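Local coordinates for protein acetaldehyde dehydrogenase (Acetylating) (Geobacillus thermoglucosidasius, PDB 5J78) that probably catalyses the reversible, coenzyme A-dependent conversion of acetaldehyde into acetyl-CoA with NAD+ as oxidant, at residues A[408-413]-A[418-423]; A[51-56]-A[188-193]; A[71-76]-A[95-100]. All blocks are in the same frame, centred on the assembly; numbering follows the deposited sequence.

Interaction 1. Residues A[408-413]-A[418-423]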
ATOM      1  N   ALA A 408      -6.061 -28.705 -38.342  1.00 25.46           N
ATOM      2  CA  ALA A 408      -4.713 -28.839 -37.770  1.00 24.31           C
ATOM      3  C   ALA A 408      -4.118 -27.522 -37.239  1.00 25.23           C
ATOM      4  O   ALA A 408      -3.404 -27.502 -36.220  1.00 31.27           O
ATOM      5  CB  ALA A 408      -3.781 -29.435 -38.819  1.00 32.70           C
ATOM      6  N   TYR A 409      -4.396 -26.422 -37.931  1.00 24.95           N
ATOM      7  CA  TYR A 409      -3.804 -25.130 -37.572  1.00 25.20           C
ATOM      8  C   TYR A 409      -4.470 -24.547 -36.318  1.00 16.26           C
ATOM      9  O   TYR A 409      -3.802 -23.979 -35.452  1.00 22.54           O
ATOM     10  CB  TYR A 409      -3.928 -24.130 -38.736  1.00 23.99           C
ATOM     11  CG  TYR A 409      -3.292 -22.789 -38.444  1.00 17.80           C
ATOM     12  CD1 TYR A 409      -1.920 -22.661 -38.366  1.00 22.74           C
ATOM     13  CD2 TYR A 409      -4.062 -21.653 -38.234  1.00 24.21           C
ATOM     14  CE1 TYR A 409      -1.324 -21.446 -38.089  1.00 22.97           C
ATOM     15  CE2 TYR A 409      -3.465 -20.419 -37.973  1.00 25.30           C
ATOM     16  CZ  TYR A 409      -2.094 -20.325 -37.909  1.00 23.21           C
ATOM     17  OH  TYR A 409      -1.482 -19.120 -37.628  1.00 25.12           O
ATOM     18  N   THR A 410      -5.785 -24.718 -36.234  1.00 20.83           N
ATOM     19  CA  THR A 410      -6.593 -24.047 -35.231  1.00 22.42           C
ATOM     20  C   THR A 410      -6.605 -24.726 -33.850  1.00 37.33           C
ATOM     21  O   THR A 410      -6.796 -24.046 -32.845  1.00 31.32           O
ATOM     22  CB  THR A 410      -8.058 -23.909 -35.707  1.00 28.38           C
ATOM     23  OG1 THR A 410      -8.597 -25.200 -36.032  1.00 26.72           O
ATOM     24  CG2 THR A 410      -8.148 -22.981 -36.929  1.00 30.18           C
ATOM     25  N   ILE A 411      -6.384 -26.036 -33.787  1.00 26.15           N
ATOM     26  CA  ILE A 411      -6.647 -26.784 -32.549  1.00 23.53           C
ATOM     27  C   ILE A 411      -5.827 -26.272 -31.346  1.00 31.29           C
ATOM     28  O   ILE A 411      -6.340 -26.232 -30.227  1.00 34.49           O
ATOM     29  CB  ILE A 411      -6.400 -28.301 -32.735  1.00 26.90           C
ATOM     30  CG1 ILE A 411      -6.780 -29.086 -31.453  1.00 36.86           C
ATOM     31  CG2 ILE A 411      -4.935 -28.571 -33.103  1.00 34.10           C
ATOM     32  CD1 ILE A 411      -8.265 -29.074 -31.107  1.00 30.90           C
ATOM     33  N   ASP A 412      -4.585 -25.845 -31.573  1.00 21.00           N
ATOM     34  CA  ASP A 412      -3.695 -25.461 -30.469  1.00 29.37           C
ATOM     35  C   ASP A 412      -3.386 -23.962 -30.343  1.00 30.01           C
ATOM     36  O   ASP A 412      -2.406 -23.582 -29.699  1.00 41.96           O
ATOM     37  CB  ASP A 412      -2.373 -26.225 -30.588  1.00 29.64           C
ATOM     38  CG  ASP A 412      -1.596 -25.867 -31.855  1.00 58.24           C
ATOM     39  OD1 ASP A 412      -2.164 -25.189 -32.740  1.00 49.62           O
ATOM     40  OD2 ASP A 412      -0.419 -26.278 -31.976  1.00 59.07           O
ATOM     41  N   LYS A 413      -4.219 -23.101 -30.908  1.00 29.00           N
ATOM     42  CA  LYS A 413      -3.960 -21.669 -30.798  1.00 28.50           C
ATOM     43  C   LYS A 413      -4.584 -21.112 -29.513  1.00 25.84           C
ATOM     44  O   LYS A 413      -5.767 -21.315 -29.268  1.00 20.66           O
ATOM     45  CB  LYS A 413      -4.493 -20.934 -32.031  1.00 24.52           C
ATOM     46  CG  LYS A 413      -3.801 -21.346 -33.334  1.00 27.54           C
ATOM     47  CD  LYS A 413      -2.315 -21.017 -33.333  1.00 30.12           C
ATOM     48  CE  LYS A 413      -1.627 -21.527 -34.603  1.00 30.25           C
ATOM     49  NZ  LYS A 413      -1.507 -23.000 -34.625  1.00 30.59           N
ATOM     50  N   ILE A 418     -11.122 -17.858 -32.728  1.00 15.35           N
ATOM     51  CA  ILE A 418     -10.271 -18.426 -33.765  1.00 20.01           C
ATOM     52  C   ILE A 418     -11.057 -18.304 -35.078  1.00 25.44           C
ATOM     53  O   ILE A 418     -11.952 -19.099 -35.375  1.00 18.11           O
ATOM     54  CB  ILE A 418      -9.868 -19.877 -33.445  1.00 19.34           C
ATOM     55  CG1 ILE A 418      -9.039 -19.922 -32.150  1.00 19.04           C
ATOM     56  CG2 ILE A 418      -9.006 -20.464 -34.566  1.00 19.16           C
ATOM     57  CD1 ILE A 418      -8.809 -21.327 -31.574  1.00 20.45           C
ATOM     58  N   VAL A 419     -10.745 -17.250 -35.826  1.00 16.87           N
ATOM     59  CA  VAL A 419     -11.609 -16.805 -36.929  1.00 21.81           C
ATOM     60  C   VAL A 419     -11.163 -17.439 -38.249  1.00 23.41           C
ATOM     61  O   VAL A 419     -10.005 -17.327 -38.628  1.00 21.09           O
ATOM     62  CB  VAL A 419     -11.598 -15.247 -37.057  1.00 24.09           C
ATOM     63  CG1 VAL A 419     -12.466 -14.776 -38.207  1.00 22.13           C
ATOM     64  CG2 VAL A 419     -12.086 -14.602 -35.764  1.00 20.32           C
ATOM     65  N   VAL A 420     -12.087 -18.105 -38.936  1.00 19.28           N
ATOM     66  CA  VAL A 420     -11.787 -18.757 -40.209  1.00 27.21           C
ATOM     67  C   VAL A 420     -12.511 -18.048 -41.357  1.00 26.82           C
ATOM     68  O   VAL A 420     -13.746 -17.882 -41.346  1.00 23.37           O
ATOM     69  CB  VAL A 420     -12.194 -20.258 -40.201  1.00 27.47           C
ATOM     70  CG1 VAL A 420     -11.752 -20.943 -41.491  1.00 24.40           C
ATOM     71  CG2 VAL A 420     -11.570 -20.960 -39.003  1.00 24.60           C
ATOM     72  N   ASN A 421     -11.724 -17.635 -42.341  1.00 22.04           N
ATOM     73  CA  ASN A 421     -12.254 -17.041 -43.573  1.00 24.23           C
ATOM     74  C   ASN A 421     -13.205 -15.894 -43.295  1.00 24.00           C
ATOM     75  O   ASN A 421     -14.348 -15.882 -43.766  1.00 22.09           O
ATOM     76  CB  ASN A 421     -12.952 -18.108 -44.421  1.00 20.22           C
ATOM     77  CG  ASN A 421     -11.968 -19.127 -45.000  1.00 22.55           C
ATOM     78  OD1 ASN A 421     -10.782 -18.841 -45.155  1.00 24.92           O
ATOM     79  ND2 ASN A 421     -12.463 -20.322 -45.320  1.00 23.53           N
ATOM     80  N   ALA A 422     -12.719 -14.950 -42.494  1.00 20.71           N
ATOM     81  CA  ALA A 422     -13.423 -13.706 -42.223  1.00 24.11           C
ATOM     82  C   ALA A 422     -12.421 -12.676 -41.737  1.00 18.54           C
ATOM     83  O   ALA A 422     -11.279 -13.005 -41.399  1.00 18.76           O
ATOM     84  CB  ALA A 422     -14.544 -13.913 -41.192  1.00 24.44           C
ATOM     85  N   GLY A 423     -12.827 -11.416 -41.721  1.00 18.21           N
ATOM     86  CA  GLY A 423     -11.960 -10.392 -41.175  1.00 24.39           C
ATOM     87  C   GLY A 423     -11.966 -10.570 -39.671  1.00 23.30           C
ATOM     88  O   GLY A 423     -13.007 -10.872 -39.076  1.00 19.29           O
TER
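Two branched side chains, Thr-410 and Ile-418, meet because of how their first torsions are set. In Thr-410, chi1 of 56° turns OG1 back between the backbone N and the carbonyl carbon, where it bonds to the carbonyl oxygen of Ile-406 one helical turn earlier, and leaves the methyl CG2 for the strand. In Ile-418, chi1 of -63° places CG2 anti to the backbone N, and the two methyls touch, Thr-410 CG2 to Ile-418 CG2 at 3.6 Å, the side chains crossing at a slant. The other branch of Ile-418 runs out extended, so that CD1 rests 3.6 Å from Thr-410 O and 3.8 Å from Lys-413 O, against the type I turn from Thr-410 to Lys-413. Lys-413 starts toward the strand but bends back: its NZ bonds to Tyr-409 O (2.6 Å) in the carbonyl plane, forms a salt bridge with Asp-412 OD1 (3.0 Å) and reaches Ser-380. This network satisfies a buried ammonium group, while its CE lies over one face of the Tyr-409 ring. The contact thus packs the helix of the beta-alpha-beta unit 395-399, 403-410, 415-420 against the unit's second strand, an outermost strand of the parallel sheet within this chain. Helix 403-410 leans on helix 376-388, and strand 415-420 pairs with strand 395-399 on one side and, in parallel, with a strand of a second subunit on the other.

Interaction 2. Residues A[51-56]-A[188-193]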
ATOM      1  N   GLU A  51     -35.579  -3.755 -10.680  1.00 19.83           N
ATOM      2  CA  GLU A  51     -35.629  -5.184 -10.402  1.00 18.33           C
ATOM      3  C   GLU A  51     -37.062  -5.683 -10.189  1.00 23.31           C
ATOM      4  O   GLU A  51     -37.340  -6.874 -10.347  1.00 19.44           O
ATOM      5  CB  GLU A  51     -34.793  -5.531  -9.158  1.00 22.82           C
ATOM      6  CG  GLU A  51     -34.754  -7.053  -8.907  1.00 25.97           C
ATOM      7  CD  GLU A  51     -33.659  -7.530  -7.945  1.00 30.09           C
ATOM      8  OE1 GLU A  51     -32.703  -6.775  -7.648  1.00 29.83           O
ATOM      9  OE2 GLU A  51     -33.757  -8.697  -7.486  1.00 51.14           O
ATOM     10  N   LYS A  52     -37.960  -4.779  -9.816  1.00 23.10           N
ATOM     11  CA  LYS A  52     -39.367  -5.140  -9.606  1.00 26.01           C
ATOM     12  C   LYS A  52     -40.180  -5.288 -10.894  1.00 30.89           C
ATOM     13  O   LYS A  52     -41.294  -5.805 -10.860  1.00 28.58           O
ATOM     14  CB  LYS A  52     -40.024  -4.100  -8.690  1.00 32.28           C
ATOM     15  CG  LYS A  52     -39.431  -4.127  -7.273  1.00 24.98           C
ATOM     16  CD  LYS A  52     -40.031  -3.109  -6.314  1.00 36.54           C
ATOM     17  CE  LYS A  52     -39.431  -3.311  -4.913  1.00 45.49           C
ATOM     18  NZ  LYS A  52     -39.821  -2.235  -3.963  1.00 56.63           N
ATOM     19  N   MET A  53     -39.637  -4.866 -12.033  1.00 25.98           N
ATOM     20  CA  MET A  53     -40.411  -4.882 -13.283  1.00 21.06           C
ATOM     21  C   MET A  53     -40.557  -6.260 -13.933  1.00 22.92           C
ATOM     22  O   MET A  53     -39.762  -7.167 -13.694  1.00 23.85           O
ATOM     23  CB  MET A  53     -39.779  -3.928 -14.299  1.00 20.54           C
ATOM     24  CG  MET A  53     -39.734  -2.505 -13.834  1.00 20.85           C
ATOM     25  SD  MET A  53     -39.055  -1.418 -15.113  1.00 27.45           S
ATOM     26  CE  MET A  53     -39.184   0.149 -14.286  1.00 29.20           C
ATOM     27  N   THR A  54     -41.586  -6.403 -14.765  1.00 26.57           N
ATOM     28  CA  THR A  54     -41.760  -7.599 -15.595  1.00 22.91           C
ATOM     29  C   THR A  54     -40.776  -7.668 -16.759  1.00 25.31           C
ATOM     30  O   THR A  54     -40.186  -6.658 -17.163  1.00 24.14           O
ATOM     31  CB  THR A  54     -43.166  -7.660 -16.215  1.00 37.06           C
ATOM     32  OG1 THR A  54     -43.317  -6.564 -17.117  1.00 28.33           O
ATOM     33  CG2 THR A  54     -44.271  -7.601 -15.141  1.00 27.32           C
ATOM     34  N   GLN A  55     -40.635  -8.868 -17.314  1.00 18.80           N
ATOM     35  CA  GLN A  55     -39.794  -9.097 -18.465  1.00 22.58           C
ATOM     36  C   GLN A  55     -40.180  -8.138 -19.594  1.00 28.71           C
ATOM     37  O   GLN A  55     -39.322  -7.528 -20.231  1.00 28.38           O
ATOM     38  CB  GLN A  55     -39.918 -10.548 -18.920  1.00 23.71           C
ATOM     39  CG  GLN A  55     -38.944 -10.947 -20.028  1.00 23.06           C
ATOM     40  CD  GLN A  55     -37.499 -10.934 -19.556  1.00 24.66           C
ATOM     41  OE1 GLN A  55     -37.038 -11.874 -18.911  1.00 24.45           O
ATOM     42  NE2 GLN A  55     -36.776  -9.870 -19.887  1.00 24.22           N
ATOM     43  N   SER A  56     -41.477  -7.976 -19.813  1.00 32.13           N
ATOM     44  CA  SER A  56     -41.950  -7.140 -20.913  1.00 33.67           C
ATOM     45  C   SER A  56     -41.619  -5.661 -20.661  1.00 20.71           C
ATOM     46  O   SER A  56     -41.321  -4.926 -21.597  1.00 23.16           O
ATOM     47  CB  SER A  56     -43.456  -7.334 -21.131  1.00 40.71           C
ATOM     48  OG  SER A  56     -44.110  -6.094 -21.324  1.00 53.01           O
ATOM     49  N   GLY A 188     -40.001   4.102 -19.333  1.00 24.70           N
ATOM     50  CA  GLY A 188     -40.401   3.768 -17.970  1.00 24.84           C
ATOM     51  C   GLY A 188     -39.296   3.558 -16.943  1.00 32.11           C
ATOM     52  O   GLY A 188     -39.570   3.388 -15.741  1.00 28.32           O
ATOM     53  N   ALA A 189     -38.045   3.562 -17.382  1.00 21.73           N
ATOM     54  CA  ALA A 189     -36.949   3.310 -16.450  1.00 18.98           C
ATOM     55  C   ALA A 189     -36.879   4.428 -15.399  1.00 25.44           C
ATOM     56  O   ALA A 189     -37.299   5.560 -15.664  1.00 29.15           O
ATOM     57  CB  ALA A 189     -35.629   3.195 -17.200  1.00 23.84           C
ATOM     58  N   PRO A 190     -36.357   4.120 -14.200  1.00 26.67           N
ATOM     59  CA  PRO A 190     -36.120   5.136 -13.162  1.00 20.29           C
ATOM     60  C   PRO A 190     -34.924   6.053 -13.457  1.00 22.64           C
ATOM     61  O   PRO A 190     -33.957   5.642 -14.121  1.00 17.83           O
ATOM     62  CB  PRO A 190     -35.836   4.289 -11.918  1.00 24.61           C
ATOM     63  CG  PRO A 190     -35.237   3.053 -12.470  1.00 22.42           C
ATOM     64  CD  PRO A 190     -36.023   2.772 -13.711  1.00 24.82           C
ATOM     65  N   LYS A 191     -34.966   7.272 -12.932  1.00 16.48           N
ATOM     66  CA  LYS A 191     -33.802   8.157 -12.992  1.00 19.67           C
ATOM     67  C   LYS A 191     -32.594   7.520 -12.296  1.00 25.05           C
ATOM     68  O   LYS A 191     -32.757   6.827 -11.291  1.00 21.65           O
ATOM     69  CB  LYS A 191     -34.098   9.501 -12.333  1.00 27.04           C
ATOM     70  CG  LYS A 191     -35.016  10.386 -13.141  1.00 41.94           C
ATOM     71  CD  LYS A 191     -35.415  11.644 -12.373  1.00 57.38           C
ATOM     72  CE  LYS A 191     -36.445  12.454 -13.158  1.00 55.93           C
ATOM     73  NZ  LYS A 191     -35.990  12.766 -14.551  1.00 50.55           N
ATOM     74  N   GLY A 192     -31.395   7.768 -12.826  1.00 21.28           N
ATOM     75  CA  GLY A 192     -30.163   7.393 -12.150  1.00 23.25           C
ATOM     76  C   GLY A 192     -29.662   5.998 -12.483  1.00 25.71           C
ATOM     77  O   GLY A 192     -28.643   5.567 -11.951  1.00 27.47           O
ATOM     78  N   LEU A 193     -30.363   5.306 -13.378  1.00 17.07           N
ATOM     79  CA  LEU A 193     -30.036   3.931 -13.731  1.00 22.41           C
ATOM     80  C   LEU A 193     -28.696   3.795 -14.442  1.00 27.93           C
ATOM     81  O   LEU A 193     -27.931   2.852 -14.193  1.00 17.39           O
ATOM     82  CB  LEU A 193     -31.126   3.367 -14.626  1.00 15.22           C
ATOM     83  CG  LEU A 193     -31.051   1.868 -14.846  1.00 18.19           C
ATOM     84  CD1 LEU A 193     -31.348   1.104 -13.553  1.00 16.91           C
ATOM     85  CD2 LEU A 193     -32.002   1.467 -15.936  1.00 14.16           C
TER
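Met-53 contributes most of the buried surface here, with Gly-188 and Pro-190 receiving it. The methionine leaves the linker between helices 28-51 and 55-84 with CG beside the backbone N (chi1 -60°), and beyond CG the chain is fully extended, which carries the methyl group to the 188-193 segment. That methyl does all the touching. Met-53 CE sits 3.6 Å from Gly-188 O and 4.1 Å from Pro-190 CD, the methionine end meeting the proline ring at its CD corner; it also approaches Ala-189 CA at 4.4 Å. This is a small van der Waals contact, one extended side chain reaching a carbonyl oxygen at a helix end and the turn's first residue. Around it, Met-53 and Ala-189 both lean on Ile-61, and Pro-190 rests on Ala-46 and Ile-49 of helix 28-51. Gly-188, with a positive phi of 112°, is the C-prime residue of a Schellman motif: its N bonds to Glu-185 O and that of Ala-189 to Ala-184 O. Just downstream, Pro-190 to Leu-193 form a type II turn, with Gly-192 also at positive phi. The arrangement is that of a Schellman-terminated helix passing through a tight turn into the next strand, 194-196, of a mixed sheet.

Interaction 3. Residues A[71-76]-A[95-100]. With ACT (acetate ion), chain I.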
ATOM      1  N   GLU A  71     -30.487   5.789 -33.773  1.00 21.92           N
ATOM      2  CA  GLU A  71     -30.762   7.125 -34.249  1.00 27.44           C
ATOM      3  C   GLU A  71     -29.596   8.059 -34.008  1.00 36.68           C
ATOM      4  O   GLU A  71     -29.419   9.002 -34.762  1.00 23.33           O
ATOM      5  CB  GLU A  71     -32.008   7.699 -33.573  1.00 38.26           C
ATOM      6  CG  GLU A  71     -33.328   7.012 -33.952  1.00 56.10           C
ATOM      7  CD  GLU A  71     -34.438   7.250 -32.925  1.00 69.52           C
ATOM      8  OE1 GLU A  71     -35.399   6.447 -32.895  1.00 73.33           O
ATOM      9  OE2 GLU A  71     -34.348   8.229 -32.147  1.00 61.80           O
ATOM     10  N   GLU A  72     -28.823   7.824 -32.948  1.00 25.93           N
ATOM     11  CA  GLU A  72     -27.732   8.735 -32.598  1.00 17.48           C
ATOM     12  C   GLU A  72     -26.371   8.215 -33.048  1.00 20.67           C
ATOM     13  O   GLU A  72     -25.343   8.814 -32.744  1.00 22.51           O
ATOM     14  CB  GLU A  72     -27.737   8.996 -31.091  1.00 18.94           C
ATOM     15  CG  GLU A  72     -28.956   9.785 -30.609  1.00 23.40           C
ATOM     16  CD  GLU A  72     -28.987  11.202 -31.169  1.00 32.85           C
ATOM     17  OE1 GLU A  72     -27.909  11.828 -31.297  1.00 31.83           O
ATOM     18  OE2 GLU A  72     -30.085  11.679 -31.504  1.00 38.43           O
ATOM     19  N   ALA A  73     -26.360   7.108 -33.780  1.00 21.25           N
ATOM     20  CA  ALA A  73     -25.098   6.475 -34.169  1.00 27.06           C
ATOM     21  C   ALA A  73     -24.112   7.427 -34.858  1.00 26.54           C
ATOM     22  O   ALA A  73     -22.917   7.396 -34.561  1.00 19.76           O
ATOM     23  CB  ALA A  73     -25.369   5.269 -35.087  1.00 20.46           C
ATOM     24  N   GLY A  74     -24.608   8.251 -35.780  1.00 25.80           N
ATOM     25  CA  GLY A  74     -23.767   9.183 -36.527  1.00 19.73           C
ATOM     26  C   GLY A  74     -23.266  10.322 -35.647  1.00 20.35           C
ATOM     27  O   GLY A  74     -22.101  10.703 -35.695  1.00 20.98           O
ATOM     28  N   ARG A  75     -24.142  10.843 -34.805  1.00 20.50           N
ATOM     29  CA  ARG A  75     -23.764  11.974 -33.969  1.00 23.97           C
ATOM     30  C   ARG A  75     -22.730  11.572 -32.913  1.00 20.55           C
ATOM     31  O   ARG A  75     -21.770  12.307 -32.673  1.00 14.10           O
ATOM     32  CB  ARG A  75     -25.000  12.602 -33.316  1.00 22.83           C
ATOM     33  CG  ARG A  75     -25.694  13.649 -34.214  1.00 32.90           C
ATOM     34  CD  ARG A  75     -26.864  14.331 -33.555  1.00 30.61           C
ATOM     35  NE  ARG A  75     -28.044  13.478 -33.542  1.00 25.70           N
ATOM     36  CZ  ARG A  75     -28.810  13.247 -34.599  1.00 32.17           C
ATOM     37  NH1 ARG A  75     -28.539  13.808 -35.773  1.00 36.10           N
ATOM     38  NH2 ARG A  75     -29.849  12.445 -34.481  1.00 33.76           N
ATOM     39  N   LEU A  76     -22.911  10.402 -32.303  1.00 20.07           N
ATOM     40  CA  LEU A  76     -21.909   9.882 -31.383  1.00 21.88           C
ATOM     41  C   LEU A  76     -20.617   9.586 -32.125  1.00 15.29           C
ATOM     42  O   LEU A  76     -19.528   9.850 -31.613  1.00 20.86           O
ATOM     43  CB  LEU A  76     -22.404   8.617 -30.675  1.00 19.70           C
ATOM     44  CG  LEU A  76     -23.605   8.845 -29.749  1.00 26.04           C
ATOM     45  CD1 LEU A  76     -24.234   7.535 -29.265  1.00 23.64           C
ATOM     46  CD2 LEU A  76     -23.176   9.668 -28.548  1.00 20.60           C
ATOM     47  N   LYS A  95     -19.808   1.003 -36.204  1.00 20.35           N
ATOM     48  CA  LYS A  95     -19.486   0.445 -34.906  1.00 28.58           C
ATOM     49  C   LYS A  95     -20.640   0.677 -33.917  1.00 21.64           C
ATOM     50  O   LYS A  95     -21.027  -0.244 -33.204  1.00 22.07           O
ATOM     51  CB  LYS A  95     -18.175   1.049 -34.384  1.00 26.52           C
ATOM     52  CG  LYS A  95     -17.487   0.210 -33.310  1.00 25.57           C
ATOM     53  CD  LYS A  95     -16.318   0.918 -32.645  1.00 25.51           C
ATOM     54  CE  LYS A  95     -15.207   1.309 -33.628  1.00 19.52           C
ATOM     55  NZ  LYS A  95     -14.155   2.089 -32.868  1.00 19.66           N
ATOM     56  N   ASN A  96     -21.217   1.884 -33.890  1.00 17.68           N
ATOM     57  CA  ASN A  96     -22.338   2.153 -32.990  1.00 13.75           C
ATOM     58  C   ASN A  96     -23.565   1.337 -33.372  1.00 19.41           C
ATOM     59  O   ASN A  96     -24.330   0.912 -32.498  1.00 15.55           O
ATOM     60  CB  ASN A  96     -22.703   3.648 -32.965  1.00 18.45           C
ATOM     61  CG  ASN A  96     -21.674   4.491 -32.228  1.00 26.98           C
ATOM     62  OD1 ASN A  96     -21.004   4.016 -31.320  1.00 14.52           O
ATOM     63  ND2 ASN A  96     -21.562   5.751 -32.608  1.00 20.39           N
ATOM     64  N   LEU A  97     -23.749   1.132 -34.676  1.00 17.25           N
ATOM     65  CA  LEU A  97     -24.892   0.390 -35.185  1.00 17.34           C
ATOM     66  C   LEU A  97     -24.729  -1.099 -34.882  1.00 20.71           C
ATOM     67  O   LEU A  97     -25.715  -1.819 -34.718  1.00 19.30           O
ATOM     68  CB  LEU A  97     -25.059   0.625 -36.693  1.00 15.31           C
ATOM     69  CG  LEU A  97     -25.585   1.999 -37.131  1.00 21.02           C
ATOM     70  CD1 LEU A  97     -25.546   2.093 -38.619  1.00 23.95           C
ATOM     71  CD2 LEU A  97     -27.013   2.213 -36.605  1.00 27.17           C
ATOM     72  N   PHE A  98     -23.481  -1.555 -34.803  1.00 19.31           N
ATOM     73  CA  PHE A  98     -23.205  -2.923 -34.393  1.00 17.69           C
ATOM     74  C   PHE A  98     -23.715  -3.108 -32.964  1.00 24.81           C
ATOM     75  O   PHE A  98     -24.363  -4.107 -32.649  1.00 17.44           O
ATOM     76  CB  PHE A  98     -21.699  -3.258 -34.503  1.00 20.42           C
ATOM     77  CG  PHE A  98     -21.317  -4.552 -33.839  1.00 15.86           C
ATOM     78  CD1 PHE A  98     -21.536  -5.765 -34.466  1.00 24.33           C
ATOM     79  CD2 PHE A  98     -20.761  -4.552 -32.563  1.00 19.84           C
ATOM     80  CE1 PHE A  98     -21.202  -6.980 -33.825  1.00 22.74           C
ATOM     81  CE2 PHE A  98     -20.430  -5.753 -31.921  1.00 16.74           C
ATOM     82  CZ  PHE A  98     -20.657  -6.964 -32.561  1.00 21.02           C
ATOM     83  N   ALA A  99     -23.465  -2.129 -32.103  1.00 23.26           N
ATOM     84  CA  ALA A  99     -23.927  -2.238 -30.730  1.00 23.92           C
ATOM     85  C   ALA A  99     -25.430  -2.093 -30.668  1.00 28.09           C
ATOM     86  O   ALA A  99     -26.106  -2.790 -29.909  1.00 29.56           O
ATOM     87  CB  ALA A  99     -23.267  -1.211 -29.857  1.00 20.44           C
ATOM     88  N   ALA A 100     -25.969  -1.199 -31.483  1.00 17.80           N
ATOM     89  CA  ALA A 100     -27.398  -0.942 -31.437  1.00 14.41           C
ATOM     90  C   ALA A 100     -28.220  -2.076 -32.060  1.00 22.68           C
ATOM     91  O   ALA A 100     -29.374  -2.256 -31.687  1.00 24.95           O
ATOM     92  CB  ALA A 100     -27.720   0.362 -32.128  1.00 20.81           C
TER
HETATM   93  C   ACT I1005     -16.757   4.199 -31.342  1.00 11.09           C
HETATM   94  O   ACT I1005     -15.557   4.144 -31.670  1.00 26.46           O
HETATM   95  OXT ACT I1005     -17.107   3.559 -30.363  1.00 14.21           O
HETATM   96  CH3 ACT I1005     -17.764   4.970 -32.134  1.00 49.64           C
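Helices 55-84 and 89-107 run roughly antiparallel where they meet, their local axes 8.7 Å apart at an angle of 149°, with Ala-73 and Asn-96 closest in backbone. They form a helical hairpin, joined by a short connection, and the small Ala-73 fits against Asn-96: Ala-73 CB packs on Asn-96 CB at 3.8 Å, while Leu-97 brings its CD2 branch to the same methyl from the next position along. Leu-76 CB touches Asn-96 ND2 (3.6 Å), obliquely from one side of the amide plane, and the rest of the leucine side chain turns to helix 170-186. The amide of Asn-96 is used at both ends. Its OD1 is hydrogen-bonded to Thr-144 OG1 at the start of helix 143-156, which helps fix the rotation of the group. Beside it, Lys-95 bends at chi3 and places NZ 2.8 Å from the O atom of a bound acetate, probably from the crystallisation liquor; Asp-268 and Asn-142 also hold this ammonium. At the outer side, Arg-75 grips Glu-72 side-on through NE and NH2. Across the hairpin, Asn-96 ND2 donates to a lone pair of Ala-73 O at 2.9 Å, with an N-H...O angle of 158°.

Overall arrangement
The three contacts show how chemistry follows location. Interactions 1 and 3 are buried, whereas interaction 2 is partly exposed, farther from the chain centre and lighter, resting on a single methionine. Interactions 2 and 3 share helix 55-84: one lies just ahead of its first turn and the other farther along, with centres about 23 Å apart, and interaction 3 is nested within the chain loop that interaction 2 closes. Interaction 1 lies at an outermost strand of this chain's all-parallel sheet, on the opposite side of the chain's centre from interaction 2 and against a second subunit. Interactions 1 and 2 join their segments through van der Waals contacts of methyl groups, while interaction 3 adds a side-chain-to-backbone hydrogen bond.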